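Local coordinates for GCN5-related N-acetyltransferase (Kribbella flavida, PDB 4MY0), which probably transfers an acetyl group from acetyl-CoA to amine substrates, perhaps aminoglycosides, as a GNAT-family enzyme, at residues G137-R142 / V277-L282; G186-P191 / P386-Y391. One frame throughout, in Å; residues are numbered along the deposited sequence.

In the fold
Interaction 1 pairs two antiparallel strands, 135-146 and 274-284, its centre about 8 Å from the centre of the chain. Interaction 2 lays the C-terminal tail against residues 186-191, its centre about 10 Å from that of interaction 1. The two touch directly: Met-388 N lies 3.0 Å from His-139 O and Arg-140 NE lies 2.8 Å from Leu-389 O, both probable hydrogen bonds, so the tail is in contact with both the paired strands and the 186-191 segment. The coenzyme A ligand of the first GNAT domain (AC8) lies about 9 Å from the side chain of Met-281, which packs near the acetyl-CoA-binding Tyr-129. The side chain of Met-388 is about 14 Å from the bound AC8.

Interaction 1 (G137-R142 / V277-L282); sequences GGHRYR and VQRWML
Strands 137-142 and 277-282 run antiparallel, 151° between their directions, with His-139 opposite Arg-279 and Tyr-141 opposite Val-277 as non-hydrogen-bonded pairs, Arg-140 opposite Gln-278 as a hydrogen-bonded one. Gly-137 and Gly-138 together face Trp-280 in a classic beta bulge: Gly-137 N bonds Trp-280 O at 2.9 Å, while the bond from Gly-138 N to the same oxygen is weak. The Trp-280 indole lies flat over the bulge. Its CG sits between the backbone N and the carbonyl carbon (chi1 44°), which turns the ring back across the neighbouring strand; Gly-138 CA makes a CH-pi contact 3.9 Å from the six-membered ring centroid. At the ring edge NE1 gives a weak bond to His-139 O. On the same face of the sheet, Arg-140 and Gln-278 lie side by side. The extended arginine, with CG anti to the backbone N, brings Arg-140 NH2 2.9 Å from Gln-278 OE1, near the guanidinium plane and on a lone pair of that oxygen. Water 2 donates to OE1 as well, and to Arg-140 O. NE of Arg-140 bonds Leu-389 O in the C-terminal tail, and Tyr-256 makes a cation-pi contact with the guanidinium. On the opposite face the His-139 ring and the Arg-279 side chain point the same way, His-139 CD2 3.6 Å from Arg-279 CG, their planes 70° apart. Water 1 joins His-139 NE2 to Arg-279 NE, at 2.6 Å from each. Arg-279 NH2 also forms a salt bridge with Glu-270 of the second subunit, and Val-277 makes backbone hydrogen bonds there. The buried guanidinium of Arg-279 thus has a water and a neighbouring carboxylate as partners, an arrangement likely to favour its positive charge and one that ties the strand pair to the subunit interface.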
loop_
_atom_site.group_PDB
_atom_site.type_symbol
_atom_site.label_atom_id
_atom_site.label_comp_id
_atom_site.label_asym_id
_atom_site.label_seq_id
_atom_site.Cartn_x
_atom_site.Cartn_y
_atom_site.Cartn_z
ATOM N N GLY C 137 24.862 -2.021 -22.332
ATOM C CA GLY C 137 25.544 -3.196 -22.841
ATOM C C GLY C 137 24.964 -4.498 -22.321
ATOM O O GLY C 137 25.226 -5.562 -22.885
ATOM N N GLY C 138 24.191 -4.434 -21.239
ATOM C CA GLY C 138 23.639 -5.654 -20.661
ATOM C C GLY C 138 22.763 -5.403 -19.451
ATOM O O GLY C 138 22.516 -4.254 -19.093
ATOM N N HIS C 139 22.308 -6.480 -18.808
ATOM C CA HIS C 139 21.296 -6.369 -17.764
ATOM C C HIS C 139 21.712 -7.041 -16.464
ATOM O O HIS C 139 22.682 -7.796 -16.422
ATOM C CB HIS C 139 19.980 -6.989 -18.248
ATOM C CG HIS C 139 19.389 -6.307 -19.447
ATOM N ND1 HIS C 139 19.782 -6.596 -20.739
ATOM C CD2 HIS C 139 18.431 -5.353 -19.550
ATOM C CE1 HIS C 139 19.087 -5.851 -21.586
ATOM N NE2 HIS C 139 18.262 -5.088 -20.891
ATOM N N ARG C 140 20.975 -6.742 -15.399
ATOM C CA ARG C 140 21.068 -7.499 -14.163
ATOM C C ARG C 140 19.630 -7.822 -13.796
ATOM O O ARG C 140 18.802 -6.916 -13.673
ATOM C CB ARG C 140 21.730 -6.659 -13.075
ATOM C CG ARG C 140 21.873 -7.364 -11.721
ATOM C CD ARG C 140 22.364 -6.357 -10.687
ATOM N NE ARG C 140 22.632 -6.955 -9.382
ATOM C CZ ARG C 140 22.167 -6.474 -8.233
ATOM N NH1 ARG C 140 22.482 -7.077 -7.096
ATOM N NH2 ARG C 140 21.387 -5.394 -8.216
ATOM N N TYR C 141 19.319 -9.108 -13.666
ATOM C CA TYR C 141 17.936 -9.544 -13.465
ATOM C C TYR C 141 17.755 -10.084 -12.060
ATOM O O TYR C 141 18.612 -10.824 -11.567
ATOM C CB TYR C 141 17.580 -10.689 -14.424
ATOM C CG TYR C 141 17.675 -10.387 -15.899
ATOM C CD1 TYR C 141 16.567 -9.943 -16.616
ATOM C CD2 TYR C 141 18.860 -10.598 -16.587
ATOM C CE1 TYR C 141 16.652 -9.693 -17.980
ATOM C CE2 TYR C 141 18.956 -10.350 -17.947
ATOM C CZ TYR C 141 17.853 -9.901 -18.638
ATOM O OH TYR C 141 17.962 -9.657 -19.992
ATOM N N ARG C 142 16.630 -9.751 -11.428
ATOM C CA ARG C 142 16.265 -10.413 -10.178
ATOM C C ARG C 142 14.910 -11.095 -10.329
ATOM O O ARG C 142 13.926 -10.449 -10.674
ATOM C CB ARG C 142 16.246 -9.450 -8.969
ATOM C CG ARG C 142 16.306 -10.213 -7.608
ATOM C CD ARG C 142 15.898 -9.346 -6.403
ATOM N NE ARG C 142 14.476 -8.997 -6.423
ATOM C CZ ARG C 142 13.835 -8.433 -5.404
ATOM N NH1 ARG C 142 14.491 -8.164 -4.287
ATOM N NH2 ARG C 142 12.544 -8.132 -5.500
ATOM N N VAL C 277 14.743 -5.540 -13.562
ATOM C CA VAL C 277 15.615 -5.533 -14.718
ATOM C C VAL C 277 16.377 -4.212 -14.664
ATOM O O VAL C 277 15.769 -3.154 -14.821
ATOM C CB VAL C 277 14.808 -5.648 -16.035
ATOM C CG1 VAL C 277 15.739 -5.700 -17.237
ATOM C CG2 VAL C 277 13.908 -6.894 -16.012
ATOM N N GLN C 278 17.684 -4.271 -14.377
ATOM C CA GLN C 278 18.538 -3.073 -14.360
ATOM C C GLN C 278 19.455 -3.159 -15.559
ATOM O O GLN C 278 19.661 -4.248 -16.081
ATOM C CB GLN C 278 19.400 -3.004 -13.092
ATOM C CG GLN C 278 18.612 -2.805 -11.806
ATOM C CD GLN C 278 19.468 -2.994 -10.574
ATOM O OE1 GLN C 278 19.988 -4.084 -10.333
ATOM N NE2 GLN C 278 19.629 -1.933 -9.789
ATOM N N ARG C 279 19.985 -2.025 -16.017
ATOM C CA ARG C 279 20.923 -2.038 -17.144
ATOM C C ARG C 279 22.266 -1.458 -16.742
ATOM O O ARG C 279 22.326 -0.552 -15.921
ATOM C CB ARG C 279 20.358 -1.249 -18.329
ATOM C CG ARG C 279 19.081 -1.839 -18.868
ATOM C CD ARG C 279 18.272 -0.867 -19.721
ATOM N NE ARG C 279 16.994 -1.503 -20.037
ATOM C CZ ARG C 279 15.963 -1.563 -19.197
ATOM N NH1 ARG C 279 14.847 -2.181 -19.565
ATOM N NH2 ARG C 279 16.037 -0.998 -17.990
ATOM N N TRP C 280 23.348 -1.970 -17.326
ATOM C CA TRP C 280 24.639 -1.328 -17.137
ATOM C C TRP C 280 25.229 -0.920 -18.480
ATOM O O TRP C 280 24.884 -1.494 -19.518
ATOM C CB TRP C 280 25.602 -2.242 -16.365
ATOM C CG TRP C 280 25.594 -3.665 -16.825
ATOM C CD1 TRP C 280 24.861 -4.684 -16.298
ATOM C CD2 TRP C 280 26.375 -4.234 -17.887
ATOM N NE1 TRP C 280 25.133 -5.857 -16.970
ATOM C CE2 TRP C 280 26.066 -5.605 -17.948
ATOM C CE3 TRP C 280 27.326 -3.718 -18.779
ATOM C CZ2 TRP C 280 26.659 -6.475 -18.889
ATOM C CZ3 TRP C 280 27.922 -4.578 -19.710
ATOM C CH2 TRP C 280 27.582 -5.937 -19.760
HETATM N N MSE C 281 26.114 0.072 -18.459
HETATM C CA MSE C 281 26.690 0.595 -19.693
HETATM C C MSE C 281 28.109 0.123 -19.902
HETATM O O MSE C 281 28.779 -0.265 -18.947
HETATM C CB MSE C 281 26.665 2.114 -19.703
HETATM C CG MSE C 281 25.275 2.674 -19.928
HETATM SE SE MSE C 281 25.352 4.614 -20.049
HETATM C CE MSE C 281 23.553 4.891 -20.748
ATOM N N LEU C 282 28.553 0.181 -21.158
ATOM C CA LEU C 282 29.868 -0.292 -21.567
ATOM C C LEU C 282 30.513 0.752 -22.465
ATOM O O LEU C 282 29.814 1.434 -23.223
ATOM C CB LEU C 282 29.711 -1.584 -22.368
ATOM C CG LEU C 282 30.988 -2.217 -22.905
ATOM C CD1 LEU C 282 31.836 -2.689 -21.732
ATOM C CD2 LEU C 282 30.657 -3.375 -23.845
HETATM O O HOH W 1 16.648 -3.333 -21.912
HETATM O O HOH W 2 18.206 -6.257 -10.896
#

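Interaction 2 (G186-P191 / P386-Y391); sequences GLLVWP and PYMLDY
Tyr-387 holds CG between its backbone N and carbonyl carbon (chi1 71°) and Leu-187 sets its own CG beside the backbone N (chi1 -67°), which brings the leucine branch over one face of the phenol ring. CD1 of Leu-187 lies 3.7 Å from Tyr-387 CZ, and CD2 of Leu-187 approaches Tyr-387 CE1 and also meets Leu-389 CG at 3.8 Å. The next leucine packs against selenomethionine Met-388: Leu-188 CG is 3.8 Å from Met-388 CG, and the selenomethionine's bent end carries CE to within 3.5 Å of Gly-186 O. Gly-186 O accepts a hydrogen bond from Gln-73 NE2. The contact joins the tail following helix 371-380, at the end of the sterol-carrier-protein-like domain, to the beginning of the second GNAT domain, where the short strand 188-189 pairs with strand 61-75; Met-388 also packs on Trp-280. Further along, Trp-190 and Asp-390 meet with ring and carboxylate planes nearly perpendicular, at 88°. NE1 of Trp-190 points straight at Asp-390 OD2, 3.2 Å away in the indole plane, though the bond is weak. Water 3 donates to Asp-390 OD2 at 2.8 Å and accepts from Leu-188 N and, at 2.9 Å, from Leu-389 N, linking both backbones to the carboxylate. Phe-71 and Trp-69 meet the Trp-190 ring edge-to-face.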
loop_
_atom_site.group_PDB
_atom_site.type_symbol
_atom_site.label_atom_id
_atom_site.label_comp_id
_atom_site.label_asym_id
_atom_site.label_seq_id
_atom_site.Cartn_x
_atom_site.Cartn_y
_atom_site.Cartn_z
ATOM N N GLY C 186 29.456 -10.635 -19.793
ATOM C CA GLY C 186 28.892 -9.611 -18.930
ATOM C C GLY C 186 29.345 -9.738 -17.489
ATOM O O GLY C 186 29.550 -8.730 -16.813
ATOM N N LEU C 187 29.514 -10.971 -17.019
ATOM C CA LEU C 187 29.793 -11.219 -15.599
ATOM C C LEU C 187 31.110 -10.617 -15.082
ATOM O O LEU C 187 32.125 -10.621 -15.786
ATOM C CB LEU C 187 29.749 -12.723 -15.337
ATOM C CG LEU C 187 28.326 -13.241 -15.521
ATOM C CD1 LEU C 187 28.243 -14.361 -16.532
ATOM C CD2 LEU C 187 27.757 -13.666 -14.180
ATOM N N LEU C 188 31.086 -10.109 -13.848
ATOM C CA LEU C 188 32.290 -9.567 -13.218
ATOM C C LEU C 188 33.220 -10.676 -12.723
ATOM O O LEU C 188 32.762 -11.726 -12.265
ATOM C CB LEU C 188 31.935 -8.677 -12.027
ATOM C CG LEU C 188 31.123 -7.402 -12.229
ATOM C CD1 LEU C 188 30.971 -6.658 -10.915
ATOM C CD2 LEU C 188 31.800 -6.538 -13.246
ATOM N N VAL C 189 34.524 -10.425 -12.810
ATOM C CA VAL C 189 35.526 -11.235 -12.122
ATOM C C VAL C 189 36.103 -10.380 -10.993
ATOM O O VAL C 189 36.666 -9.312 -11.249
ATOM C CB VAL C 189 36.683 -11.615 -13.052
ATOM C CG1 VAL C 189 37.739 -12.401 -12.283
ATOM C CG2 VAL C 189 36.179 -12.400 -14.244
ATOM N N TRP C 190 35.952 -10.832 -9.754
ATOM C CA TRP C 190 36.492 -10.113 -8.609
ATOM C C TRP C 190 37.838 -10.700 -8.216
ATOM O O TRP C 190 38.087 -11.884 -8.435
ATOM C CB TRP C 190 35.548 -10.235 -7.405
ATOM C CG TRP C 190 34.238 -9.526 -7.547
ATOM C CD1 TRP C 190 33.096 -10.006 -8.130
ATOM C CD2 TRP C 190 33.924 -8.212 -7.070
ATOM N NE1 TRP C 190 32.097 -9.057 -8.055
ATOM C CE2 TRP C 190 32.584 -7.949 -7.404
ATOM C CE3 TRP C 190 34.652 -7.228 -6.395
ATOM C CZ2 TRP C 190 31.959 -6.740 -7.088
ATOM C CZ3 TRP C 190 34.031 -6.036 -6.081
ATOM C CH2 TRP C 190 32.708 -5.798 -6.426
ATOM N N PRO C 191 38.708 -9.879 -7.608
ATOM C CA PRO C 191 39.939 -10.419 -7.007
ATOM C C PRO C 191 39.620 -11.525 -5.996
ATOM O O PRO C 191 38.569 -11.462 -5.348
ATOM C CB PRO C 191 40.524 -9.213 -6.270
ATOM C CG PRO C 191 39.936 -8.004 -6.970
ATOM C CD PRO C 191 38.562 -8.423 -7.407
ATOM N N PRO C 386 24.473 -10.729 -22.506
ATOM C CA PRO C 386 25.354 -10.350 -21.395
ATOM C C PRO C 386 24.547 -9.960 -20.178
ATOM O O PRO C 386 23.521 -9.280 -20.296
ATOM C CB PRO C 386 26.126 -9.134 -21.936
ATOM C CG PRO C 386 25.302 -8.625 -23.080
ATOM C CD PRO C 386 24.565 -9.796 -23.645
ATOM N N TYR C 387 25.003 -10.401 -19.014
ATOM C CA TYR C 387 24.351 -10.025 -17.770
ATOM C C TYR C 387 25.388 -10.049 -16.673
ATOM O O TYR C 387 26.512 -10.527 -16.864
ATOM C CB TYR C 387 23.216 -10.993 -17.424
ATOM C CG TYR C 387 23.699 -12.363 -16.994
ATOM C CD1 TYR C 387 23.757 -12.715 -15.643
ATOM C CD2 TYR C 387 24.104 -13.306 -17.935
ATOM C CE1 TYR C 387 24.205 -13.977 -15.243
ATOM C CE2 TYR C 387 24.555 -14.569 -17.543
ATOM C CZ TYR C 387 24.598 -14.894 -16.195
ATOM O OH TYR C 387 25.039 -16.134 -15.802
HETATM N N MSE C 388 24.980 -9.560 -15.513
HETATM C CA MSE C 388 25.858 -9.414 -14.375
HETATM C C MSE C 388 25.023 -9.796 -13.162
HETATM O O MSE C 388 23.803 -9.584 -13.164
HETATM C CB MSE C 388 26.262 -7.939 -14.256
HETATM C CG MSE C 388 27.611 -7.695 -13.682
HETATM SE SE MSE C 388 27.901 -5.774 -13.687
HETATM C CE MSE C 388 28.637 -5.587 -15.453
ATOM N N LEU C 389 25.658 -10.342 -12.130
ATOM C CA LEU C 389 24.949 -10.642 -10.888
ATOM C C LEU C 389 25.055 -9.486 -9.905
ATOM O O LEU C 389 24.191 -9.312 -9.039
ATOM C CB LEU C 389 25.503 -11.918 -10.247
ATOM C CG LEU C 389 25.484 -13.092 -11.213
ATOM C CD1 LEU C 389 26.295 -14.263 -10.649
ATOM C CD2 LEU C 389 24.038 -13.506 -11.550
ATOM N N ASP C 390 26.110 -8.689 -10.042
ATOM C CA ASP C 390 26.413 -7.674 -9.041
ATOM C C ASP C 390 26.037 -6.274 -9.501
ATOM O O ASP C 390 25.992 -5.993 -10.699
ATOM C CB ASP C 390 27.910 -7.689 -8.698
ATOM C CG ASP C 390 28.430 -9.080 -8.378
ATOM O OD1 ASP C 390 28.135 -9.586 -7.274
ATOM O OD2 ASP C 390 29.139 -9.663 -9.229
ATOM N N TYR C 391 25.785 -5.400 -8.533
ATOM C CA TYR C 391 25.691 -3.969 -8.774
ATOM C C TYR C 391 26.933 -3.337 -8.162
ATOM O O TYR C 391 27.449 -3.847 -7.163
ATOM C CB TYR C 391 24.443 -3.412 -8.084
ATOM C CG TYR C 391 24.355 -1.910 -8.139
ATOM C CD1 TYR C 391 23.789 -1.275 -9.230
ATOM C CD2 TYR C 391 24.862 -1.123 -7.107
ATOM C CE1 TYR C 391 23.712 0.113 -9.292
ATOM C CE2 TYR C 391 24.793 0.255 -7.159
ATOM C CZ TYR C 391 24.219 0.870 -8.260
ATOM O OH TYR C 391 24.150 2.255 -8.327
HETATM O O HOH W 3 28.552 -10.389 -11.894
#